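Sensory box/GGDEF family protein (Vibrio cholerae serotype O1, PDB 6EIB) catalyses the condensation of two GTP molecules into cyclic di-GMP through its magnesium-dependent GGEEF domain and takes part in biofilm formation. Local coordinates at residues I36-F41 with E80-V85. Numbering follows the deposited sequence.
Sequences IDIDNF and EEFIIV
The GGEEF signature of this diguanylate cyclase domain meets strand 31-38 where Glu80 and Asp37 bring their carboxylates together. Asp37 OD2 lies 3.5 Å from Glu80 OE2, the two planes turned 47° apart. These like charges fit a magnesium site to which, by similarity, Asp37, Ile38 and Glu80 all contribute; Glu80 is also the predicted proton acceptor. With chi1 at 77°, Glu80 CG sits between its own backbone N and carbonyl carbon, and a bend at chi2 sets the carboxylate between Asp37 OD2 and Phe41 CB. Glu80 CG packs 3.2 Å from Asp37 OD1, while Glu80 CB comes up obliquely to the Phe41 ring, 3.6 Å from its CD2. A water donates to Glu81 OE1, 2.8 Å away, and weakly to Asp37 OD1, whereas Glu81 OE2 bonds to Tyr137 OH. Strands 31-38 and 81-87 are antiparallel neighbours within the five-stranded sheet, and the GGEEF motif runs from the loop after strand 73-76 into the first residues of strand 81-87. Ile36 and Phe82 form a hydrogen-bonded pair, Ile36 N to Phe82 O and Phe82 N to Ile36 O each 2.8 Å, and Ile38 N continues the ladder to Glu80 O at 3.1 Å. On the face opposite Asp37 and Glu81, Ile38 CD1 meets the edge of the Phe82 ring and Ile36 CD1 touches Ile84 CD1; Phe64 of helix 50-67 packs on both isoleucines of that last pair and edge-to-face with Phe82.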
loop_
_atom_site.group_PDB
_atom_site.type_symbol
_atom_site.label_atom_id
_atom_site.label_comp_id
_atom_site.label_asym_id
_atom_site.label_seq_id
_atom_site.Cartn_x
_atom_site.Cartn_y
_atom_site.Cartn_z
ATOM N N ILE A 36 -1.778 -2.467 -0.719
ATOM C CA ILE A 36 -2.591 -2.514 0.492
ATOM C C ILE A 36 -4.028 -2.604 0.110
ATOM O O ILE A 36 -4.442 -1.947 -0.825
ATOM C CB ILE A 36 -2.356 -1.266 1.378
ATOM C CG1 ILE A 36 -0.985 -1.360 2.033
ATOM C CG2 ILE A 36 -3.442 -1.156 2.476
ATOM C CD1 ILE A 36 -0.558 -0.080 2.759
ATOM N N ASP A 37 -4.787 -3.473 0.784
ATOM C CA ASP A 37 -6.217 -3.517 0.562
ATOM C C ASP A 37 -6.894 -3.497 1.930
ATOM O O ASP A 37 -6.550 -4.259 2.822
ATOM C CB ASP A 37 -6.620 -4.750 -0.248
ATOM C CG ASP A 37 -8.047 -4.649 -0.793
ATOM O OD1 ASP A 37 -8.292 -3.802 -1.688
ATOM O OD2 ASP A 37 -8.903 -5.459 -0.397
ATOM N N ILE A 38 -7.850 -2.600 2.074
ATOM C CA ILE A 38 -8.614 -2.494 3.299
ATOM C C ILE A 38 -9.601 -3.655 3.410
ATOM O O ILE A 38 -10.338 -3.945 2.440
ATOM C CB ILE A 38 -9.358 -1.172 3.347
ATOM C CG1 ILE A 38 -8.328 -0.013 3.304
ATOM C CG2 ILE A 38 -10.259 -1.116 4.602
ATOM C CD1 ILE A 38 -8.968 1.371 3.136
ATOM N N ASP A 39 -9.606 -4.318 4.566
ATOM C CA ASP A 39 -10.492 -5.479 4.778
ATOM C C ASP A 39 -11.910 -5.019 5.017
ATOM O O ASP A 39 -12.123 -4.064 5.759
ATOM C CB ASP A 39 -10.032 -6.330 5.976
ATOM C CG ASP A 39 -8.703 -7.051 5.726
ATOM O OD1 ASP A 39 -8.641 -7.799 4.728
ATOM O OD2 ASP A 39 -7.720 -6.846 6.522
ATOM N N ASN A 40 -12.872 -5.698 4.393
ATOM C CA ASN A 40 -14.289 -5.402 4.595
ATOM C C ASN A 40 -14.710 -3.957 4.410
ATOM O O ASN A 40 -15.570 -3.457 5.158
ATOM C CB ASN A 40 -14.726 -5.845 5.998
ATOM C CG ASN A 40 -14.487 -7.305 6.232
ATOM O OD1 ASN A 40 -13.813 -7.688 7.173
ATOM N ND2 ASN A 40 -15.043 -8.139 5.362
ATOM N N PHE A 41 -14.126 -3.300 3.413
ATOM C CA PHE A 41 -14.392 -1.892 3.183
ATOM C C PHE A 41 -15.816 -1.710 2.691
ATOM O O PHE A 41 -16.464 -0.709 3.012
ATOM C CB PHE A 41 -13.397 -1.298 2.158
ATOM C CG PHE A 41 -13.432 0.199 2.087
ATOM C CD1 PHE A 41 -13.021 0.969 3.184
ATOM C CD2 PHE A 41 -13.883 0.848 0.942
ATOM C CE1 PHE A 41 -13.063 2.365 3.130
ATOM C CE2 PHE A 41 -13.922 2.251 0.875
ATOM C CZ PHE A 41 -13.516 3.004 1.975
ATOM N N GLU A 80 -10.616 0.214 -2.728
ATOM C CA GLU A 80 -10.005 0.195 -1.396
ATOM C C GLU A 80 -8.568 -0.347 -1.437
ATOM O O GLU A 80 -8.072 -0.873 -0.444
ATOM C CB GLU A 80 -10.873 -0.620 -0.431
ATOM C CG GLU A 80 -10.756 -2.121 -0.595
ATOM C CD GLU A 80 -11.947 -2.731 -1.272
ATOM O OE1 GLU A 80 -12.892 -1.991 -1.646
ATOM O OE2 GLU A 80 -11.941 -3.971 -1.404
ATOM N N GLU A 81 -7.914 -0.226 -2.598
ATOM C CA GLU A 81 -6.564 -0.740 -2.760
ATOM C C GLU A 81 -5.622 0.430 -3.003
ATOM O O GLU A 81 -5.919 1.326 -3.783
ATOM C CB GLU A 81 -6.444 -1.750 -3.915
ATOM C CG GLU A 81 -5.039 -2.438 -3.982
ATOM C CD GLU A 81 -4.850 -3.312 -5.248
ATOM O OE1 GLU A 81 -5.878 -3.869 -5.699
ATOM O OE2 GLU A 81 -3.702 -3.388 -5.808
ATOM N N PHE A 82 -4.503 0.404 -2.312
ATOM C CA PHE A 82 -3.472 1.426 -2.451
ATOM C C PHE A 82 -2.187 0.800 -2.843
ATOM O O PHE A 82 -1.951 -0.399 -2.620
ATOM C CB PHE A 82 -3.254 2.202 -1.133
ATOM C CG PHE A 82 -4.391 3.094 -0.767
ATOM C CD1 PHE A 82 -5.522 2.584 -0.108
ATOM C CD2 PHE A 82 -4.348 4.441 -1.094
ATOM C CE1 PHE A 82 -6.582 3.425 0.223
ATOM C CE2 PHE A 82 -5.392 5.280 -0.773
ATOM C CZ PHE A 82 -6.514 4.779 -0.104
ATOM N N ILE A 83 -1.327 1.634 -3.405
ATOM C CA ILE A 83 0.015 1.224 -3.672
ATOM C C ILE A 83 0.950 2.301 -3.119
ATOM O O ILE A 83 0.667 3.493 -3.245
ATOM C CB ILE A 83 0.177 1.010 -5.182
ATOM C CG1 ILE A 83 1.565 0.519 -5.569
ATOM C CG2 ILE A 83 -0.050 2.309 -5.885
ATOM C CD1 ILE A 83 1.573 0.081 -7.089
ATOM N N ILE A 84 2.034 1.866 -2.489
ATOM C CA ILE A 84 3.084 2.774 -2.052
ATOM C C ILE A 84 4.379 2.370 -2.722
ATOM O O ILE A 84 4.795 1.211 -2.658
ATOM C CB ILE A 84 3.244 2.757 -0.538
ATOM C CG1 ILE A 84 1.913 3.108 0.118
ATOM C CG2 ILE A 84 4.330 3.771 -0.067
ATOM C CD1 ILE A 84 1.907 2.827 1.596
ATOM N N VAL A 85 5.025 3.351 -3.342
ATOM C CA VAL A 85 6.284 3.104 -4.012
ATOM C C VAL A 85 7.387 3.800 -3.288
ATOM O O VAL A 85 7.290 5.010 -3.058
ATOM C CB VAL A 85 6.235 3.585 -5.483
ATOM C CG1 VAL A 85 7.640 3.475 -6.154
ATOM C CG2 VAL A 85 5.159 2.787 -6.252
HETATM O O HOH W 1 -7.114 -5.627 -3.910
HETATM O O HOH W 2 -11.972 -4.970 0.919
#